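Long-range contacts in Glyoxalase/bleomycin resistance protein/dioxygenase (Nocardioides sp., PDB 4MYM), which is of unknown substrate but probably acts as a metal-dependent enzyme or a ligand-binding resistance protein of the vicinal oxygen chelate superfamily: residues Arg137-Pro142 against Trp149-Trp154; Thr32-Val37 against Val71-Trp76; Glu46-Lys51 against Gly143-Phe148. All blocks are in the same frame, centred on the assembly; numbering follows the deposited sequence.

From the N terminus, interaction 2 opens first, pairing Thr32-Val37 with Val71-Trp76 and closing a loop of 33 residues within the sheet that holds strand 33-38. Helix segment Glu46-Lys51 sits inside that loop and reaches across 91 residues to Gly143-Phe148, so interaction 3 crosses interaction 2. It also crosses interaction 1, the short hairpin closure of Arg137-Pro142 on Trp149-Trp154, because Gly143-Phe148 fills the hairpin's connection. Interactions 1 and 2 follow in series, one in each four-stranded sheet, and interaction 3 joins them: Tyr48 packs on Leu36, Leu75 and Trp149. All three touch the second subunit.

Interaction 1 (Arg137-Pro142 against Trp149-Trp154); sequences RCIYFP and WEYFAW
With Tyr140 CG beside its own backbone N (chi1 -60°) and Glu150 CG trans to N (chi1 177°), the ring and the carboxylate chain leave neighbouring strands alongside one another, their ends in the same direction. Glu150 CG packs against Tyr140 CE1 at 3.2 Å, and beyond it Tyr140 OH donates a weak hydrogen bond to Glu150 OE2 at 2.7 Å. The other carboxylate oxygen, OE1, is hydrogen-bonded to a bound BTB molecule, probably acquired from the crystallisation liquor, which is consistent with this face of the sheet lining a pocket. Further along the same face, Cys138 SG rests on Phe152 CB at 3.7 Å.

The two strands form an antiparallel beta hairpin, central in a mixed sheet of the order 1-4-3-2 that is characteristic of the βαβββ units of the vicinal oxygen chelate fold. Arg137-Ala153, Ile139-Tyr151 and Phe141-Trp149 are its hydrogen-bonded pairs, each joined by two backbone bonds; the shortest runs from Trp149 N to Phe141 O at 2.7 Å.

Phe141, Trp149 and Tyr151 cluster on the opposite face. The Phe141 ring rises between its own N and carbonyl carbon (chi1 61°) and receives Trp149 CB over one face, 3.5 Å from the ring centroid in a CH-pi contact. Its plane is nearly parallel to the indole's five-membered ring, yet displaced so far that little of one ring covers the other. Tyr151 CE1 instead meets the edge of Phe141 at CE2, 3.7 Å away. Next in line, Ile139 CG1 touches Tyr151 CB at 3.7 Å. Helix 108-120 covers this side through Ile111 and Leu118, while the Arg137 guanidinium forms salt bridges to Asp112 and Asp131.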
# COMPACT_ATOMS: atom_id res chain seq x y z
N ARG A 137 5.12 -1.85 -20.10
CA ARG A 137 4.49 -0.66 -20.59
C ARG A 137 3.70 -0.08 -19.42
O ARG A 137 2.86 -0.78 -18.84
CB ARG A 137 3.58 -0.98 -21.79
CG ARG A 137 2.85 0.22 -22.36
CD ARG A 137 2.31 -0.07 -23.76
NE ARG A 137 1.85 1.12 -24.45
CZ ARG A 137 2.62 1.93 -25.18
NH1 ARG A 137 3.92 1.72 -25.32
NH2 ARG A 137 2.07 2.99 -25.79
N CYS A 138 3.99 1.17 -19.07
CA CYS A 138 3.49 1.79 -17.83
C CYS A 138 2.90 3.16 -18.01
O CYS A 138 3.29 3.92 -18.92
CB CYS A 138 4.62 1.92 -16.81
SG CYS A 138 5.52 0.41 -16.52
N ILE A 139 1.98 3.49 -17.11
CA ILE A 139 1.51 4.86 -16.95
C ILE A 139 1.52 5.20 -15.45
O ILE A 139 1.31 4.32 -14.60
CB ILE A 139 0.11 5.07 -17.56
CG1 ILE A 139 -0.90 4.04 -17.03
CG2 ILE A 139 0.22 5.00 -19.09
CD1 ILE A 139 -2.28 4.15 -17.64
N TYR A 140 1.79 6.46 -15.16
CA TYR A 140 1.90 6.94 -13.77
C TYR A 140 1.03 8.20 -13.56
O TYR A 140 0.97 9.05 -14.45
CB TYR A 140 3.36 7.25 -13.46
CG TYR A 140 4.27 6.06 -13.60
CD1 TYR A 140 4.41 5.15 -12.56
CD2 TYR A 140 4.99 5.83 -14.77
CE1 TYR A 140 5.25 4.06 -12.68
CE2 TYR A 140 5.83 4.75 -14.89
CZ TYR A 140 5.94 3.86 -13.85
OH TYR A 140 6.75 2.77 -13.99
N PHE A 141 0.34 8.28 -12.42
CA PHE A 141 -0.43 9.45 -12.04
C PHE A 141 -0.43 9.68 -10.53
O PHE A 141 -0.42 8.70 -9.76
CB PHE A 141 -1.88 9.41 -12.58
CG PHE A 141 -2.72 8.24 -12.09
CD1 PHE A 141 -3.60 8.40 -11.02
CD2 PHE A 141 -2.69 7.02 -12.74
CE1 PHE A 141 -4.40 7.35 -10.60
CE2 PHE A 141 -3.49 5.97 -12.33
CZ PHE A 141 -4.34 6.13 -11.25
N PRO A 142 -0.40 10.95 -10.10
CA PRO A 142 -0.51 11.28 -8.68
C PRO A 142 -1.93 11.13 -8.15
O PRO A 142 -2.91 11.36 -8.88
CB PRO A 142 -0.11 12.76 -8.64
CG PRO A 142 -0.59 13.30 -9.95
CD PRO A 142 -0.43 12.18 -10.94
N TRP A 149 0.19 6.35 -8.55
CA TRP A 149 -0.31 5.08 -9.08
C TRP A 149 0.43 4.71 -10.36
O TRP A 149 0.77 5.58 -11.17
CB TRP A 149 -1.80 5.20 -9.38
CG TRP A 149 -2.67 5.34 -8.16
CD1 TRP A 149 -2.76 6.43 -7.33
CD2 TRP A 149 -3.59 4.37 -7.65
NE1 TRP A 149 -3.68 6.18 -6.33
CE2 TRP A 149 -4.20 4.93 -6.50
CE3 TRP A 149 -3.96 3.08 -8.05
CZ2 TRP A 149 -5.16 4.23 -5.74
CZ3 TRP A 149 -4.90 2.40 -7.31
CH2 TRP A 149 -5.49 2.97 -6.16
N GLU A 150 0.68 3.42 -10.50
CA GLU A 150 1.26 2.85 -11.69
C GLU A 150 0.29 1.78 -12.20
O GLU A 150 -0.17 0.95 -11.42
CB GLU A 150 2.60 2.22 -11.39
CG GLU A 150 3.24 1.52 -12.59
CD GLU A 150 4.36 0.59 -12.21
OE1 GLU A 150 4.13 -0.34 -11.39
OE2 GLU A 150 5.47 0.74 -12.74
N TYR A 151 -0.06 1.85 -13.48
CA TYR A 151 -0.68 0.73 -14.17
C TYR A 151 0.41 0.22 -15.08
O TYR A 151 1.08 1.01 -15.76
CB TYR A 151 -1.90 1.16 -14.99
CG TYR A 151 -3.18 1.48 -14.25
CD1 TYR A 151 -3.17 2.04 -12.97
CD2 TYR A 151 -4.41 1.28 -14.86
CE1 TYR A 151 -4.35 2.35 -12.32
CE2 TYR A 151 -5.59 1.60 -14.21
CZ TYR A 151 -5.55 2.13 -12.93
OH TYR A 151 -6.73 2.46 -12.30
N PHE A 152 0.66 -1.09 -15.06
CA PHE A 152 1.74 -1.66 -15.84
C PHE A 152 1.29 -3.00 -16.43
O PHE A 152 0.40 -3.65 -15.88
CB PHE A 152 3.03 -1.84 -15.03
CG PHE A 152 2.99 -2.95 -14.01
CD1 PHE A 152 2.38 -2.76 -12.77
CD2 PHE A 152 3.59 -4.17 -14.26
CE1 PHE A 152 2.34 -3.78 -11.82
CE2 PHE A 152 3.55 -5.19 -13.32
CZ PHE A 152 2.94 -4.99 -12.10
N ALA A 153 1.91 -3.35 -17.55
CA ALA A 153 1.75 -4.67 -18.16
C ALA A 153 3.07 -5.10 -18.80
O ALA A 153 3.79 -4.29 -19.39
CB ALA A 153 0.61 -4.66 -19.15
N TRP A 154 3.39 -6.38 -18.64
CA TRP A 154 4.67 -6.91 -19.08
C TRP A 154 4.69 -7.01 -20.61
O TRP A 154 3.71 -7.41 -21.21
CB TRP A 154 4.94 -8.29 -18.49
CG TRP A 154 5.10 -8.29 -17.01
CD1 TRP A 154 4.35 -8.96 -16.11
CD2 TRP A 154 6.07 -7.55 -16.26
NE1 TRP A 154 4.79 -8.70 -14.84
CE2 TRP A 154 5.84 -7.83 -14.91
CE3 TRP A 154 7.10 -6.67 -16.61
CZ2 TRP A 154 6.61 -7.27 -13.89
CZ3 TRP A 154 7.86 -6.11 -15.60
CH2 TRP A 154 7.62 -6.41 -14.25

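Interaction 2 (Thr32-Val37 against Val71-Trp76)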
# COMPACT_ATOMS: atom_id res chain seq x y z
N THR A 32 -3.50 -6.58 4.66
CA THR A 32 -4.92 -6.66 4.34
C THR A 32 -5.53 -5.33 3.92
O THR A 32 -6.53 -5.30 3.20
CB THR A 32 -5.73 -7.22 5.53
OG1 THR A 32 -5.37 -6.51 6.73
CG2 THR A 32 -5.45 -8.70 5.69
N ASP A 33 -4.92 -4.23 4.37
CA ASP A 33 -5.45 -2.90 4.12
C ASP A 33 -4.29 -1.96 3.80
O ASP A 33 -3.24 -1.99 4.46
CB ASP A 33 -6.20 -2.35 5.35
CG ASP A 33 -7.29 -3.29 5.89
OD1 ASP A 33 -6.98 -4.39 6.43
OD2 ASP A 33 -8.48 -2.87 5.84
N LEU A 34 -4.48 -1.11 2.80
CA LEU A 34 -3.53 -0.04 2.50
C LEU A 34 -4.22 1.26 2.83
O LEU A 34 -5.25 1.59 2.24
CB LEU A 34 -3.13 -0.07 1.02
CG LEU A 34 -2.38 1.18 0.53
CD1 LEU A 34 -1.05 1.31 1.24
CD2 LEU A 34 -2.20 1.12 -0.98
N CYS A 35 -3.67 2.00 3.81
CA CYS A 35 -4.31 3.19 4.32
C CYS A 35 -3.46 4.43 4.04
O CYS A 35 -2.37 4.63 4.61
CB CYS A 35 -4.59 3.05 5.80
SG CYS A 35 -5.56 4.41 6.46
N LEU A 36 -3.97 5.25 3.13
CA LEU A 36 -3.30 6.48 2.75
C LEU A 36 -3.56 7.55 3.80
O LEU A 36 -4.65 7.64 4.38
CB LEU A 36 -3.79 6.95 1.38
CG LEU A 36 -3.71 5.93 0.23
CD1 LEU A 36 -4.15 6.56 -1.07
CD2 LEU A 36 -2.32 5.36 0.07
N VAL A 37 -2.55 8.38 4.02
CA VAL A 37 -2.64 9.49 4.95
C VAL A 37 -3.16 10.69 4.17
O VAL A 37 -2.55 11.12 3.18
CB VAL A 37 -1.28 9.78 5.60
CG1 VAL A 37 -1.32 11.04 6.44
CG2 VAL A 37 -0.86 8.58 6.44
N VAL A 71 -6.87 -6.21 -1.58
CA VAL A 71 -6.47 -5.28 -0.53
C VAL A 71 -7.53 -4.17 -0.36
O VAL A 71 -8.11 -3.69 -1.33
CB VAL A 71 -5.06 -4.70 -0.79
CG1 VAL A 71 -5.09 -3.72 -1.95
CG2 VAL A 71 -4.51 -4.02 0.45
N ILE A 72 -7.81 -3.82 0.89
CA ILE A 72 -8.79 -2.80 1.20
C ILE A 72 -8.07 -1.45 1.15
O ILE A 72 -7.06 -1.26 1.82
CB ILE A 72 -9.41 -2.99 2.59
CG1 ILE A 72 -10.15 -4.34 2.67
CG2 ILE A 72 -10.31 -1.82 2.97
CD1 ILE A 72 -11.27 -4.51 1.65
N LEU A 73 -8.57 -0.53 0.32
CA LEU A 73 -8.02 0.82 0.28
C LEU A 73 -8.74 1.67 1.30
O LEU A 73 -9.98 1.68 1.34
CB LEU A 73 -8.17 1.42 -1.12
CG LEU A 73 -7.64 2.84 -1.34
CD1 LEU A 73 -6.13 2.92 -1.16
CD2 LEU A 73 -8.02 3.27 -2.74
N ALA A 74 -7.96 2.39 2.10
CA ALA A 74 -8.49 3.21 3.18
C ALA A 74 -7.84 4.60 3.21
O ALA A 74 -6.76 4.82 2.64
CB ALA A 74 -8.29 2.50 4.52
N LEU A 75 -8.52 5.54 3.85
CA LEU A 75 -8.02 6.90 4.02
C LEU A 75 -8.21 7.32 5.46
O LEU A 75 -9.28 7.14 6.02
CB LEU A 75 -8.79 7.86 3.12
CG LEU A 75 -9.03 7.43 1.67
CD1 LEU A 75 -10.12 8.31 1.04
CD2 LEU A 75 -7.74 7.50 0.88
N TRP A 76 -7.20 7.95 6.03
CA TRP A 76 -7.24 8.34 7.44
C TRP A 76 -6.57 9.70 7.59
O TRP A 76 -5.42 9.88 7.18
CB TRP A 76 -6.53 7.28 8.28
CG TRP A 76 -6.86 7.27 9.75
CD1 TRP A 76 -7.69 8.12 10.44
CD2 TRP A 76 -6.35 6.36 10.71
NE1 TRP A 76 -7.72 7.78 11.78
CE2 TRP A 76 -6.90 6.70 11.97
CE3 TRP A 76 -5.49 5.27 10.63
CZ2 TRP A 76 -6.61 5.99 13.13
CZ3 TRP A 76 -5.20 4.56 11.80
CH2 TRP A 76 -5.76 4.93 13.02
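Cys35 SG lies over the methyl of Ala74 and against Trp76 CB, 3.5 Å from the latter. The thiol swings trans to its backbone N (chi1 -173°), a rotation that carries it beyond Ala74 along the strand and to the edge of the indole, near the ring plane. Strands 33-38 and 72-77 are the first and fourth of a sheet ordered 1-4-3-2, the parallel pair of a βαβββ unit as found in vicinal oxygen chelate proteins. Their short segments diverge by 28°, and a ladder of five backbone hydrogen bonds holds them in register, starting with Ile72 N to Thr32 O at 3.0 Å.

Four leucines, Leu34, Leu36, Leu73 and Leu75, share one face. Leu36 lies across two leucines of the partner strand: its CG meets Leu73 CD1 at 4.1 Å, and its CB meets Leu75 CD2 at 4.0 Å. Tyr48 of helix 41-51 packs on these same leucines.

On the other face, Trp76 is close to a bound BTB molecule and meets Trp134 of the second subunit edge-to-face. Strand 33-38 is outermost within its own chain, but Asp33, Cys35 and Leu36 pair in an antiparallel ladder with a strand of the second subunit, so the sheet continues across the dimer interface, where Thr32 OG1 also accepts a hydrogen bond from Glu104 N of that subunit.

Near the start of the strand, the side chains of Asp33 and Ile72 run alongside each other. The Asp33 carboxylate divides its roles: OD2 touches Ile72 CB at 3.4 Å, whereas OD1 receives the hydrogen bond donated by Thr32 OG1 at 2.7 Å, met nearly along its C-O axis.

Interaction 3 (Glu46-Lys51 against Gly143-Phe148)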
# COMPACT_ATOMS: atom_id res chain seq x y z
N GLU A 46 -13.78 11.77 -2.82
CA GLU A 46 -14.28 12.15 -4.15
C GLU A 46 -13.39 11.61 -5.29
O GLU A 46 -13.89 11.07 -6.28
CB GLU A 46 -14.39 13.68 -4.23
CG GLU A 46 -14.85 14.24 -5.57
CD GLU A 46 -16.29 13.88 -5.92
OE1 GLU A 46 -17.04 13.37 -5.05
OE2 GLU A 46 -16.68 14.12 -7.09
N PHE A 47 -12.07 11.71 -5.12
CA PHE A 47 -11.12 11.22 -6.12
C PHE A 47 -11.22 9.71 -6.35
O PHE A 47 -11.41 9.25 -7.48
CB PHE A 47 -9.68 11.61 -5.71
CG PHE A 47 -8.61 11.14 -6.66
CD1 PHE A 47 -8.06 9.88 -6.54
CD2 PHE A 47 -8.13 11.98 -7.67
CE1 PHE A 47 -7.08 9.44 -7.42
CE2 PHE A 47 -7.15 11.55 -8.54
CZ PHE A 47 -6.61 10.27 -8.41
N TYR A 48 -11.14 8.91 -5.28
CA TYR A 48 -11.08 7.46 -5.46
C TYR A 48 -12.39 6.86 -5.93
O TYR A 48 -12.37 5.88 -6.69
CB TYR A 48 -10.57 6.74 -4.19
CG TYR A 48 -9.21 7.26 -3.82
CD1 TYR A 48 -8.06 6.84 -4.51
CD2 TYR A 48 -9.07 8.21 -2.82
CE1 TYR A 48 -6.81 7.35 -4.18
CE2 TYR A 48 -7.83 8.72 -2.48
CZ TYR A 48 -6.72 8.30 -3.16
OH TYR A 48 -5.52 8.84 -2.79
N THR A 49 -13.50 7.45 -5.50
CA THR A 49 -14.83 7.01 -5.92
C THR A 49 -15.12 7.41 -7.37
O THR A 49 -15.37 6.55 -8.21
CB THR A 49 -15.94 7.57 -5.01
OG1 THR A 49 -15.84 9.00 -4.93
CG2 THR A 49 -15.82 6.98 -3.62
N THR A 50 -15.08 8.70 -7.68
CA THR A 50 -15.51 9.16 -9.01
C THR A 50 -14.48 8.91 -10.11
O THR A 50 -14.86 8.60 -11.24
CB THR A 50 -15.89 10.65 -9.01
OG1 THR A 50 -14.70 11.43 -8.87
CG2 THR A 50 -16.86 10.96 -7.87
N LYS A 51 -13.19 9.01 -9.80
CA LYS A 51 -12.15 8.84 -10.82
C LYS A 51 -11.72 7.40 -10.98
O LYS A 51 -11.51 6.94 -12.10
CB LYS A 51 -10.91 9.68 -10.52
CG LYS A 51 -11.17 11.14 -10.22
CD LYS A 51 -11.69 11.88 -11.43
CE LYS A 51 -11.75 13.38 -11.18
NZ LYS A 51 -10.42 13.93 -10.80
N GLY A 143 -2.05 10.71 -6.90
CA GLY A 143 -3.31 10.80 -6.18
C GLY A 143 -3.21 11.91 -5.14
O GLY A 143 -2.16 12.52 -4.99
N PRO A 144 -4.31 12.17 -4.42
CA PRO A 144 -4.38 13.29 -3.47
C PRO A 144 -3.74 13.05 -2.08
O PRO A 144 -3.75 13.95 -1.24
CB PRO A 144 -5.89 13.53 -3.33
CG PRO A 144 -6.53 12.21 -3.65
CD PRO A 144 -5.62 11.51 -4.62
N CYS A 145 -3.19 11.86 -1.84
CA CYS A 145 -2.60 11.55 -0.53
C CYS A 145 -1.09 11.33 -0.60
O CYS A 145 -0.53 10.52 0.17
CB CYS A 145 -3.30 10.32 0.06
SG CYS A 145 -5.03 10.60 0.44
N GLY A 146 -0.42 12.06 -1.49
CA GLY A 146 1.02 11.94 -1.66
C GLY A 146 1.46 10.73 -2.45
O GLY A 146 2.62 10.61 -2.79
N GLU A 147 0.55 9.81 -2.72
CA GLU A 147 0.92 8.62 -3.45
C GLU A 147 0.90 8.91 -4.95
O GLU A 147 0.26 9.88 -5.41
CB GLU A 147 -0.04 7.46 -3.14
CG GLU A 147 -1.30 7.39 -3.99
CD GLU A 147 -2.38 8.40 -3.62
OE1 GLU A 147 -2.11 9.36 -2.86
OE2 GLU A 147 -3.52 8.21 -4.09
N PHE A 148 1.58 8.05 -5.70
CA PHE A 148 1.28 7.91 -7.12
C PHE A 148 0.89 6.48 -7.44
O PHE A 148 1.22 5.55 -6.70
CB PHE A 148 2.42 8.39 -8.02
CG PHE A 148 3.70 7.60 -7.96
CD1 PHE A 148 4.52 7.62 -6.82
CD2 PHE A 148 4.16 6.91 -9.07
CE1 PHE A 148 5.72 6.93 -6.80
CE2 PHE A 148 5.35 6.21 -9.05
CZ PHE A 148 6.14 6.24 -7.92
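Tyr48 and Glu147 reach toward each other from the helix and the loop and join through a very short hydrogen bond, Tyr48 OH to Glu147 OE2 at 2.5 Å. The oxygen arrives at the edge of the phenol, near its plane, with the carboxylate turned 25° from the ring. Glu147 gets there by bending at chi2 (-76°), which folds the carboxylate back over its own turn: OE1 offers its syn lone pair to Cys145 N at 2.9 Å, and Trp149 NE1 gives OE2 a second partner. Three donors thus grip the buried carboxylate and fix its rotation. Pro144 CD and Cys145 SG press round the same hydroxyl, the former 3.2 Å from Tyr48 OH.

The outer half is more open and lacks polar links. Here Phe47 and Pro144, both partly exposed, meet through a CH-pi contact, with Pro144 CD over one face of the ring, 3.6 Å from its centroid. Gly143 CA lies 4.0 Å from Phe47 CZ, and on the side of the helix turned from the loop, Glu46 and Thr50 are exposed.

Gly143 N bonds back to Glu147 O, closing the turn of the beta hairpin formed by strands 136-142 and 147-154; helix 41-51 docks on that turn, linking the two sheets of a vicinal oxygen chelate-type fold.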